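Long-range contacts in sensory box/GGDEF family protein (Vibrio cholerae serotype O1, PDB 6EIB), which catalyses the condensation of two GTP molecules into the second messenger c-di-GMP, with magnesium as cofactor, and takes part in biofilm formation: residues A[36-44]-A[53-64]; A[95-106]-A[116-124]. One frame throughout, in Å; residues are numbered along the deposited sequence.

Contact 1. Residues A[36-44]-A[53-64]; sequences IDIDNFKLI and GDEVLCFLAKLF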
loop_
_atom_site.group_PDB
_atom_site.type_symbol
_atom_site.label_atom_id
_atom_site.label_comp_id
_atom_site.label_asym_id
_atom_site.label_seq_id
_atom_site.Cartn_x
_atom_site.Cartn_y
_atom_site.Cartn_z
ATOM N N ILE A 36 1.524 -1.351 2.370
ATOM C CA ILE A 36 1.134 -2.735 2.123
ATOM C C ILE A 36 2.352 -3.593 2.139
ATOM O O ILE A 36 3.375 -3.191 1.620
ATOM C CB ILE A 36 0.402 -2.881 0.767
ATOM C CG1 ILE A 36 -0.993 -2.280 0.877
ATOM C CG2 ILE A 36 0.286 -4.371 0.359
ATOM C CD1 ILE A 36 -1.728 -2.174 -0.464
ATOM N N ASP A 37 2.274 -4.753 2.797
ATOM C CA ASP A 37 3.369 -5.699 2.740
ATOM C C ASP A 37 2.778 -7.067 2.413
ATOM O O ASP A 37 1.825 -7.514 3.036
ATOM C CB ASP A 37 4.155 -5.724 4.052
ATOM C CG ASP A 37 5.503 -6.435 3.911
ATOM O OD1 ASP A 37 6.400 -5.896 3.215
ATOM O OD2 ASP A 37 5.703 -7.483 4.551
ATOM N N ILE A 38 3.355 -7.708 1.416
ATOM C CA ILE A 38 2.935 -9.036 1.021
ATOM C C ILE A 38 3.410 -10.068 2.043
ATOM O O ILE A 38 4.602 -10.067 2.427
ATOM C CB ILE A 38 3.478 -9.377 -0.354
ATOM C CG1 ILE A 38 2.923 -8.355 -1.382
ATOM C CG2 ILE A 38 3.120 -10.836 -0.719
ATOM C CD1 ILE A 38 3.565 -8.471 -2.770
ATOM N N ASP A 39 2.492 -10.926 2.488
ATOM C CA ASP A 39 2.826 -11.946 3.501
ATOM C C ASP A 39 3.600 -13.077 2.870
ATOM O O ASP A 39 3.247 -13.525 1.782
ATOM C CB ASP A 39 1.559 -12.515 4.167
ATOM C CG ASP A 39 0.832 -11.493 5.047
ATOM O OD1 ASP A 39 1.491 -10.958 5.962
ATOM O OD2 ASP A 39 -0.395 -11.216 4.801
ATOM N N ASN A 40 4.650 -13.536 3.551
ATOM C CA ASN A 40 5.440 -14.674 3.088
ATOM C C ASN A 40 5.958 -14.603 1.664
ATOM O O ASN A 40 5.988 -15.627 0.959
ATOM C CB ASN A 40 4.633 -15.972 3.232
ATOM C CG ASN A 40 4.195 -16.214 4.643
ATOM O OD1 ASN A 40 3.018 -16.373 4.917
ATOM N ND2 ASN A 40 5.155 -16.242 5.560
ATOM N N PHE A 41 6.378 -13.410 1.254
ATOM C CA PHE A 41 6.826 -13.200 -0.110
ATOM C C PHE A 41 8.138 -13.927 -0.340
ATOM O O PHE A 41 8.389 -14.429 -1.441
ATOM C CB PHE A 41 6.996 -11.692 -0.414
ATOM C CG PHE A 41 7.180 -11.391 -1.871
ATOM C CD1 PHE A 41 6.138 -11.628 -2.779
ATOM C CD2 PHE A 41 8.385 -10.887 -2.349
ATOM C CE1 PHE A 41 6.307 -11.363 -4.141
ATOM C CE2 PHE A 41 8.562 -10.609 -3.715
ATOM C CZ PHE A 41 7.521 -10.855 -4.607
ATOM N N LYS A 42 8.977 -13.985 0.693
ATOM C CA LYS A 42 10.211 -14.748 0.591
ATOM C C LYS A 42 9.913 -16.224 0.334
ATOM O O LYS A 42 10.538 -16.831 -0.525
ATOM C CB LYS A 42 11.051 -14.598 1.852
ATOM C CG LYS A 42 11.504 -13.181 2.077
ATOM C CD LYS A 42 12.397 -13.085 3.304
ATOM C CE LYS A 42 12.610 -11.635 3.659
ATOM N NZ LYS A 42 11.346 -11.121 4.286
ATOM N N LEU A 43 8.944 -16.796 1.044
ATOM C CA LEU A 43 8.571 -18.205 0.788
ATOM C C LEU A 43 8.093 -18.381 -0.645
ATOM O O LEU A 43 8.427 -19.374 -1.303
ATOM C CB LEU A 43 7.488 -18.690 1.757
ATOM C CG LEU A 43 6.879 -20.053 1.336
ATOM C CD1 LEU A 43 7.870 -21.234 1.395
ATOM C CD2 LEU A 43 5.555 -20.403 2.051
ATOM N N ILE A 44 7.340 -17.412 -1.160
ATOM C CA ILE A 44 6.880 -17.510 -2.552
ATOM C C ILE A 44 8.058 -17.555 -3.540
ATOM O O ILE A 44 8.058 -18.366 -4.475
ATOM C CB ILE A 44 5.943 -16.355 -2.918
ATOM C CG1 ILE A 44 4.609 -16.508 -2.176
ATOM C CG2 ILE A 44 5.692 -16.334 -4.426
ATOM C CD1 ILE A 44 3.811 -17.797 -2.545
ATOM N N GLY A 53 7.612 -14.690 -8.399
ATOM C CA GLY A 53 7.500 -13.668 -7.373
ATOM C C GLY A 53 7.183 -12.342 -8.030
ATOM O O GLY A 53 6.318 -11.596 -7.572
ATOM N N ASP A 54 7.878 -12.056 -9.126
ATOM C CA ASP A 54 7.639 -10.841 -9.899
ATOM C C ASP A 54 6.235 -10.751 -10.493
ATOM O O ASP A 54 5.695 -9.654 -10.624
ATOM C CB ASP A 54 8.694 -10.736 -11.001
ATOM C CG ASP A 54 10.024 -10.218 -10.479
ATOM O OD1 ASP A 54 10.135 -10.025 -9.249
ATOM O OD2 ASP A 54 10.963 -10.048 -11.292
ATOM N N GLU A 55 5.647 -11.890 -10.863
ATOM C CA GLU A 55 4.277 -11.888 -11.385
ATOM C C GLU A 55 3.293 -11.447 -10.332
ATOM O O GLU A 55 2.296 -10.776 -10.641
ATOM C CB GLU A 55 3.875 -13.275 -11.897
ATOM C CG GLU A 55 4.530 -13.679 -13.199
ATOM C CD GLU A 55 4.144 -15.094 -13.641
ATOM O OE1 GLU A 55 3.424 -15.799 -12.887
ATOM O OE2 GLU A 55 4.569 -15.490 -14.746
ATOM N N VAL A 56 3.545 -11.881 -9.097
ATOM C CA VAL A 56 2.723 -11.502 -7.955
ATOM C C VAL A 56 2.765 -9.998 -7.750
ATOM O O VAL A 56 1.724 -9.356 -7.576
ATOM C CB VAL A 56 3.193 -12.175 -6.649
ATOM C CG1 VAL A 56 2.294 -11.724 -5.487
ATOM C CG2 VAL A 56 3.194 -13.692 -6.792
ATOM N N LEU A 57 3.977 -9.445 -7.768
ATOM C CA LEU A 57 4.165 -8.002 -7.619
ATOM C C LEU A 57 3.404 -7.277 -8.740
ATOM O O LEU A 57 2.708 -6.295 -8.506
ATOM C CB LEU A 57 5.644 -7.642 -7.689
ATOM C CG LEU A 57 6.579 -8.202 -6.611
ATOM C CD1 LEU A 57 8.024 -7.947 -6.959
ATOM C CD2 LEU A 57 6.243 -7.614 -5.283
ATOM N N CYS A 58 3.511 -7.805 -9.950
ATOM C CA CYS A 58 2.850 -7.191 -11.087
ATOM C C CYS A 58 1.336 -7.207 -10.982
ATOM O O CYS A 58 0.695 -6.182 -11.241
ATOM C CB CYS A 58 3.276 -7.884 -12.375
ATOM S SG CYS A 58 4.904 -7.361 -12.895
ATOM N N PHE A 59 0.780 -8.348 -10.588
ATOM C CA PHE A 59 -0.651 -8.477 -10.341
ATOM C C PHE A 59 -1.115 -7.501 -9.260
ATOM O O PHE A 59 -2.195 -6.916 -9.374
ATOM C CB PHE A 59 -1.013 -9.905 -9.939
ATOM C CG PHE A 59 -2.460 -10.061 -9.566
ATOM C CD1 PHE A 59 -3.421 -10.275 -10.546
ATOM C CD2 PHE A 59 -2.870 -9.936 -8.243
ATOM C CE1 PHE A 59 -4.767 -10.388 -10.206
ATOM C CE2 PHE A 59 -4.217 -10.045 -7.902
ATOM C CZ PHE A 59 -5.155 -10.260 -8.883
ATOM N N LEU A 60 -0.315 -7.338 -8.207
ATOM C CA LEU A 60 -0.694 -6.436 -7.111
ATOM C C LEU A 60 -0.757 -4.996 -7.608
ATOM O O LEU A 60 -1.687 -4.234 -7.262
ATOM C CB LEU A 60 0.285 -6.531 -5.940
ATOM C CG LEU A 60 -0.058 -5.628 -4.754
ATOM C CD1 LEU A 60 -1.455 -5.888 -4.234
ATOM C CD2 LEU A 60 0.985 -5.763 -3.591
ATOM N N ALA A 61 0.226 -4.624 -8.422
ATOM C CA ALA A 61 0.230 -3.298 -9.026
ATOM C C ALA A 61 -0.993 -3.120 -9.928
ATOM O O ALA A 61 -1.656 -2.073 -9.874
ATOM C CB ALA A 61 1.503 -3.071 -9.823
ATOM N N LYS A 62 -1.289 -4.123 -10.752
ATOM C CA LYS A 62 -2.484 -4.064 -11.610
ATOM C C LYS A 62 -3.730 -3.903 -10.745
ATOM O O LYS A 62 -4.626 -3.113 -11.040
ATOM C CB LYS A 62 -2.611 -5.310 -12.484
ATOM C CG LYS A 62 -1.595 -5.413 -13.610
ATOM C CD LYS A 62 -1.895 -6.586 -14.573
ATOM C CE LYS A 62 -1.677 -7.983 -13.971
ATOM N NZ LYS A 62 -0.223 -8.324 -13.791
ATOM N N LEU A 63 -3.735 -4.622 -9.633
ATOM C CA LEU A 63 -4.844 -4.591 -8.695
ATOM C C LEU A 63 -5.093 -3.204 -8.109
ATOM O O LEU A 63 -6.258 -2.795 -7.983
ATOM C CB LEU A 63 -4.585 -5.587 -7.545
ATOM C CG LEU A 63 -5.748 -5.903 -6.604
ATOM C CD1 LEU A 63 -7.014 -6.337 -7.407
ATOM C CD2 LEU A 63 -5.331 -6.975 -5.574
ATOM N N PHE A 64 -4.014 -2.467 -7.806
ATOM C CA PHE A 64 -4.167 -1.118 -7.271
ATOM C C PHE A 64 -4.989 -0.260 -8.236
ATOM O O PHE A 64 -5.920 0.438 -7.824
ATOM C CB PHE A 64 -2.813 -0.444 -7.041
ATOM C CG PHE A 64 -1.958 -1.103 -5.996
ATOM C CD1 PHE A 64 -2.520 -1.902 -5.014
ATOM C CD2 PHE A 64 -0.591 -0.870 -5.974
ATOM C CE1 PHE A 64 -1.725 -2.486 -4.032
ATOM C CE2 PHE A 64 0.224 -1.447 -5.000
ATOM C CZ PHE A 64 -0.345 -2.251 -4.026
#

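Contact 2. Residues A[95-106]-A[116-124]; sequences FHLAEQIRQRFA and HIYLCAGVS. With ACT (acetate ion), chain P; SO4 (sulfate ion), chain F; EDO (1,2-ethanediol), chain K.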
loop_
_atom_site.group_PDB
_atom_site.type_symbol
_atom_site.label_atom_id
_atom_site.label_comp_id
_atom_site.label_asym_id
_atom_site.label_seq_id
_atom_site.Cartn_x
_atom_site.Cartn_y
_atom_site.Cartn_z
ATOM N N PHE A 95 -9.048 3.385 3.931
ATOM C CA PHE A 95 -9.122 2.136 4.649
ATOM C C PHE A 95 -9.993 1.144 3.866
ATOM O O PHE A 95 -9.613 -0.016 3.651
ATOM C CB PHE A 95 -9.682 2.360 6.046
ATOM C CG PHE A 95 -9.778 1.103 6.857
ATOM C CD1 PHE A 95 -8.646 0.551 7.463
ATOM C CD2 PHE A 95 -10.991 0.457 6.998
ATOM C CE1 PHE A 95 -8.746 -0.636 8.204
ATOM C CE2 PHE A 95 -11.101 -0.726 7.743
ATOM C CZ PHE A 95 -9.977 -1.270 8.339
ATOM N N HIS A 96 -11.142 1.626 3.409
ATOM C CA HIS A 96 -12.021 0.773 2.639
ATOM C C HIS A 96 -11.337 0.273 1.368
ATOM O O HIS A 96 -11.419 -0.908 1.043
ATOM C CB HIS A 96 -13.295 1.516 2.276
ATOM C CG HIS A 96 -14.183 1.789 3.446
ATOM N ND1 HIS A 96 -14.283 0.926 4.517
ATOM C CD2 HIS A 96 -15.054 2.800 3.692
ATOM C CE1 HIS A 96 -15.158 1.408 5.386
ATOM N NE2 HIS A 96 -15.644 2.540 4.907
ATOM N N LEU A 97 -10.621 1.149 0.675
ATOM C CA LEU A 97 -9.869 0.732 -0.495
ATOM C C LEU A 97 -8.820 -0.302 -0.125
ATOM O O LEU A 97 -8.619 -1.309 -0.827
ATOM C CB LEU A 97 -9.202 1.926 -1.153
ATOM C CG LEU A 97 -10.204 2.927 -1.720
ATOM C CD1 LEU A 97 -9.453 4.164 -2.190
ATOM C CD2 LEU A 97 -11.075 2.297 -2.844
ATOM N N ALA A 98 -8.163 -0.065 1.000
ATOM C CA ALA A 98 -7.124 -0.997 1.407
ATOM C C ALA A 98 -7.708 -2.377 1.644
ATOM O O ALA A 98 -7.103 -3.376 1.235
ATOM C CB ALA A 98 -6.417 -0.488 2.636
ATOM N N GLU A 99 -8.877 -2.439 2.288
ATOM C CA GLU A 99 -9.523 -3.714 2.567
ATOM C C GLU A 99 -9.914 -4.464 1.295
ATOM O O GLU A 99 -9.823 -5.708 1.249
ATOM C CB GLU A 99 -10.776 -3.526 3.435
ATOM C CG GLU A 99 -10.539 -3.300 4.926
ATOM C CD GLU A 99 -10.016 -4.546 5.669
ATOM O OE1 GLU A 99 -9.824 -5.623 5.064
ATOM O OE2 GLU A 99 -9.833 -4.463 6.893
ATOM N N GLN A 100 -10.398 -3.718 0.298
ATOM C CA GLN A 100 -10.761 -4.304 -0.994
ATOM C C GLN A 100 -9.517 -4.884 -1.681
ATOM O O GLN A 100 -9.573 -5.958 -2.277
ATOM C CB GLN A 100 -11.431 -3.262 -1.895
ATOM C CG GLN A 100 -12.819 -2.839 -1.439
ATOM C CD GLN A 100 -13.477 -1.884 -2.413
ATOM O OE1 GLN A 100 -12.805 -1.072 -3.045
ATOM N NE2 GLN A 100 -14.797 -1.982 -2.548
ATOM N N ILE A 101 -8.406 -4.152 -1.637
ATOM C CA ILE A 101 -7.175 -4.673 -2.201
ATOM C C ILE A 101 -6.750 -5.965 -1.465
ATOM O O ILE A 101 -6.362 -6.939 -2.115
ATOM C CB ILE A 101 -6.036 -3.625 -2.113
ATOM C CG1 ILE A 101 -6.340 -2.431 -3.013
ATOM C CG2 ILE A 101 -4.636 -4.227 -2.469
ATOM C CD1 ILE A 101 -5.591 -1.195 -2.589
ATOM N N ARG A 102 -6.808 -5.954 -0.124
ATOM C CA ARG A 102 -6.436 -7.121 0.693
ATOM C C ARG A 102 -7.268 -8.330 0.278
ATOM O O ARG A 102 -6.742 -9.437 0.085
ATOM C CB ARG A 102 -6.636 -6.836 2.191
ATOM C CG ARG A 102 -6.263 -8.011 3.093
ATOM C CD ARG A 102 -6.745 -7.866 4.539
ATOM N NE ARG A 102 -8.177 -7.626 4.664
ATOM C CZ ARG A 102 -9.117 -8.538 4.437
ATOM N NH1 ARG A 102 -8.794 -9.766 4.039
ATOM N NH2 ARG A 102 -10.385 -8.212 4.590
ATOM N N GLN A 103 -8.577 -8.103 0.168
ATOM C CA GLN A 103 -9.522 -9.178 -0.149
ATOM C C GLN A 103 -9.362 -9.729 -1.537
ATOM O O GLN A 103 -9.386 -10.942 -1.723
ATOM C CB GLN A 103 -10.941 -8.706 0.025
ATOM C CG GLN A 103 -11.423 -8.695 1.455
ATOM C CD GLN A 103 -12.666 -7.838 1.618
ATOM O OE1 GLN A 103 -12.931 -6.944 0.799
ATOM N NE2 GLN A 103 -13.486 -8.161 2.624
ATOM N N ARG A 104 -9.245 -8.851 -2.528
ATOM C CA ARG A 104 -9.111 -9.343 -3.897
ATOM C C ARG A 104 -7.770 -10.018 -4.142
ATOM O O ARG A 104 -7.666 -10.948 -4.957
ATOM C CB ARG A 104 -9.364 -8.214 -4.906
ATOM C CG ARG A 104 -10.850 -7.898 -5.009
ATOM C CD ARG A 104 -11.181 -7.124 -6.268
ATOM N NE ARG A 104 -10.690 -7.795 -7.473
ATOM C CZ ARG A 104 -10.518 -7.152 -8.623
ATOM N NH1 ARG A 104 -10.805 -5.861 -8.690
ATOM N NH2 ARG A 104 -10.032 -7.778 -9.684
ATOM N N PHE A 105 -6.736 -9.586 -3.420
ATOM C CA PHE A 105 -5.475 -10.256 -3.529
ATOM C C PHE A 105 -5.590 -11.672 -2.953
ATOM O O PHE A 105 -5.108 -12.642 -3.550
ATOM C CB PHE A 105 -4.401 -9.426 -2.807
ATOM C CG PHE A 105 -2.999 -9.901 -3.035
ATOM C CD1 PHE A 105 -2.366 -9.688 -4.253
ATOM C CD2 PHE A 105 -2.289 -10.503 -2.007
ATOM C CE1 PHE A 105 -1.046 -10.093 -4.448
ATOM C CE2 PHE A 105 -0.964 -10.918 -2.193
ATOM C CZ PHE A 105 -0.348 -10.717 -3.406
ATOM N N ALA A 106 -6.242 -11.792 -1.796
ATOM C CA ALA A 106 -6.403 -13.068 -1.105
ATOM C C ALA A 106 -7.251 -14.024 -1.942
ATOM O O ALA A 106 -7.138 -15.251 -1.840
ATOM C CB ALA A 106 -7.056 -12.865 0.264
ATOM N N HIS A 116 -2.703 -19.414 -2.874
ATOM C CA HIS A 116 -3.264 -18.153 -2.401
ATOM C C HIS A 116 -2.219 -17.370 -1.612
ATOM O O HIS A 116 -1.439 -17.936 -0.834
ATOM C CB HIS A 116 -4.538 -18.374 -1.576
ATOM C CG HIS A 116 -5.722 -18.747 -2.418
ATOM N ND1 HIS A 116 -6.564 -17.808 -2.980
ATOM C CD2 HIS A 116 -6.179 -19.952 -2.818
ATOM C CE1 HIS A 116 -7.498 -18.423 -3.681
ATOM N NE2 HIS A 116 -7.294 -19.726 -3.605
ATOM N N ILE A 117 -2.133 -16.084 -1.920
ATOM C CA ILE A 117 -1.158 -15.193 -1.305
ATOM C C ILE A 117 -1.912 -14.047 -0.631
ATOM O O ILE A 117 -2.951 -13.607 -1.137
ATOM C CB ILE A 117 -0.153 -14.660 -2.357
ATOM C CG1 ILE A 117 0.395 -15.818 -3.181
ATOM C CG2 ILE A 117 1.022 -13.889 -1.715
ATOM C CD1 ILE A 117 1.339 -15.373 -4.304
ATOM N N TYR A 118 -1.371 -13.538 0.475
ATOM C CA TYR A 118 -2.071 -12.567 1.309
ATOM C C TYR A 118 -1.186 -11.332 1.557
ATOM O O TYR A 118 0.033 -11.375 1.354
ATOM C CB TYR A 118 -2.486 -13.228 2.655
ATOM C CG TYR A 118 -3.293 -14.501 2.484
ATOM C CD1 TYR A 118 -4.678 -14.446 2.371
ATOM C CD2 TYR A 118 -2.677 -15.755 2.388
ATOM C CE1 TYR A 118 -5.438 -15.603 2.189
ATOM C CE2 TYR A 118 -3.456 -16.938 2.175
ATOM C CZ TYR A 118 -4.820 -16.830 2.090
ATOM O OH TYR A 118 -5.631 -17.936 1.895
ATOM N N LEU A 119 -1.794 -10.246 2.018
ATOM C CA LEU A 119 -1.032 -9.044 2.320
ATOM C C LEU A 119 -1.589 -8.431 3.588
ATOM O O LEU A 119 -2.677 -8.810 4.016
ATOM C CB LEU A 119 -1.091 -8.056 1.122
ATOM C CG LEU A 119 -2.429 -7.457 0.663
ATOM C CD1 LEU A 119 -2.848 -6.257 1.523
ATOM C CD2 LEU A 119 -2.329 -7.050 -0.809
ATOM N N CYS A 120 -0.848 -7.516 4.213
ATOM C CA CYS A 120 -1.397 -6.728 5.317
ATOM C C CYS A 120 -1.285 -5.287 4.892
ATOM O O CYS A 120 -0.477 -4.981 4.028
ATOM C CB CYS A 120 -0.636 -6.929 6.629
ATOM S SG CYS A 120 -0.935 -8.583 7.345
ATOM N N ALA A 121 -2.056 -4.410 5.522
ATOM C CA ALA A 121 -2.016 -3.005 5.141
ATOM C C ALA A 121 -2.181 -2.159 6.370
ATOM O O ALA A 121 -2.899 -2.540 7.311
ATOM C CB ALA A 121 -3.142 -2.671 4.087
ATOM N N GLY A 122 -1.494 -1.019 6.387
ATOM C CA GLY A 122 -1.712 -0.060 7.450
ATOM C C GLY A 122 -2.117 1.242 6.757
ATOM O O GLY A 122 -1.595 1.555 5.677
ATOM N N VAL A 123 -3.000 2.005 7.381
ATOM C CA VAL A 123 -3.533 3.238 6.767
ATOM C C VAL A 123 -3.452 4.469 7.670
ATOM O O VAL A 123 -3.778 4.418 8.857
ATOM C CB VAL A 123 -5.005 3.060 6.392
ATOM C CG1 VAL A 123 -5.495 4.264 5.600
ATOM C CG2 VAL A 123 -5.206 1.753 5.627
ATOM N N SER A 124 -3.037 5.605 7.120
ATOM C CA SER A 124 -3.147 6.811 7.893
ATOM C C SER A 124 -3.370 7.936 6.923
ATOM O O SER A 124 -3.553 7.713 5.717
ATOM C CB SER A 124 -1.879 7.070 8.739
ATOM O OG SER A 124 -2.121 8.075 9.737
HETATM C C ACT P . -12.433 -11.413 4.299
HETATM O O ACT P . -12.499 -12.329 5.147
HETATM O OXT ACT P . -12.346 -10.253 4.756
HETATM C CH3 ACT P . -12.470 -11.684 2.823
HETATM S S SO4 F . -9.167 -11.376 -10.507
HETATM O O1 SO4 F . -8.239 -11.942 -11.480
HETATM O O2 SO4 F . -10.547 -11.689 -10.863
HETATM O O3 SO4 F . -8.984 -11.949 -9.177
HETATM O O4 SO4 F . -8.949 -9.928 -10.515
HETATM C C1 EDO K . 1.348 -19.775 1.984
HETATM O O1 EDO K . 0.322 -19.321 2.883
HETATM C C2 EDO K . 1.943 -18.575 1.250
HETATM O O2 EDO K . 0.916 -17.784 0.617
HETATM O O HOH W 1 -4.868 -10.649 1.722
HETATM O O HOH W 2 -4.119 -15.375 -3.401
#

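Contact 1. Residues A[36-44]-A[53-64]
F41 and L57 cross at about a right angle, the end of the phenyl ring running against the isobutyl branch point so that CZ of F41 lies 3.5 Å from CG of L57. With CG of F41 anti to the backbone N (chi1 -168°), the ring leaves the first turn of its helix and is carried over to helix 53-64. There its rim is met near the ring plane by two other groups: CB of V56, and the backbone oxygen of G53, 3.3 Å from CZ of F41. That oxygen also accepts the helical bond from L57 N, and the ring edge lies beside it.

I38 enters beside the ring. Its CD1 lies 3.8 Å from CD2 of L57, where the two chains cross almost perpendicularly, and equally near CD2 of L60, which it meets tip to tip. Further along, I36 and F64 come from opposite directions, and CD1 of I36 stops 3.6 Å from CE1 of F64. I44 closes the other end through CG2, against V56 and the bare CA of G53.

Between these alternating strand residues, D37 points away from the helix. D37 and I38 probably bind magnesium, as in related cyclases, so the buried layer probably backs the metal site. Helix 53-64 packs on the central sheet and runs roughly antiparallel (149°) to strand 36-38, as in the α/β core of the GGDEF domain.

Contact 2. Residues A[95-106]-A[116-124]
L119 lies across the inner face of helix 95-106 and spreads its two methyls over three residues. Its chi1 of 62° places CG between the backbone N and the carbonyl carbon; from there CD1 reaches CA and CB of R102, while CD2 lies 3.7 Å from CD2 of F105 and also touches CG2 of I101. The F105 ring continues the apolar layer: its CE2 packs 3.6 Å from CG2 of I117, the two side chains crossing at a slant, and the carbonyl oxygen of Y118 sits at the ring edge.

Toward the start of the helix the side chains shrink. CB of A98 rests against CB of A121 and CG2 of V123, and the V123 and F95 side chains cross at about a right angle, CG2 of V123 lying 4.1 Å from CD1 of F95. Helix 95-106 and strand 119-124 are consecutive elements of the GGDEF α/β fold, the helix packing on one face of the central sheet and the strand returning within it; their axes run antiparallel at 175° and approach to 8.4 Å.

At the helix's other end CB of A106 touches the Y118 ring near CD1, and the character turns polar. The backbones meet where CA of A106 makes a CA-H...O contact of 3.5 Å with O of I117. H116 ND1 donates to A106 O over 2.9 Å, a bent bond (144°) tilted from both the imidazole and carbonyl planes. A water bridges R102 O and L119 N.

Outermost, R102 grips OE1 of E99 side-on with NE and NH2, OE1 lying close to the guanidinium plane; the salt bridge from R102 NE to E99 OE1 measures 2.6 Å. R102 NH2 and Q103 NE2 also donate to one oxygen of an acetate ion, probably from the crystallisation liquor.

In the fold
From the N terminus, the chain passes through strand 31-38 into helix 41-48 and folds back along helix 50-67, so contact 1 closes a short, mostly helical loop. Strands 73-76 and 81-87 follow before helix 91-107, whose return into strand 119-125 closes contact 2. The two loops are thus in series, neither enclosing nor crossing the other. They are joined laterally, strand to strand, where strands 31-38 and 119-125 are antiparallel neighbours: C120 N lies 2.9 Å from D37 O, a probable hydrogen bond. Their helices also meet directly, V56 against F105, so the apolar sides of the two contacts meet over the sheet.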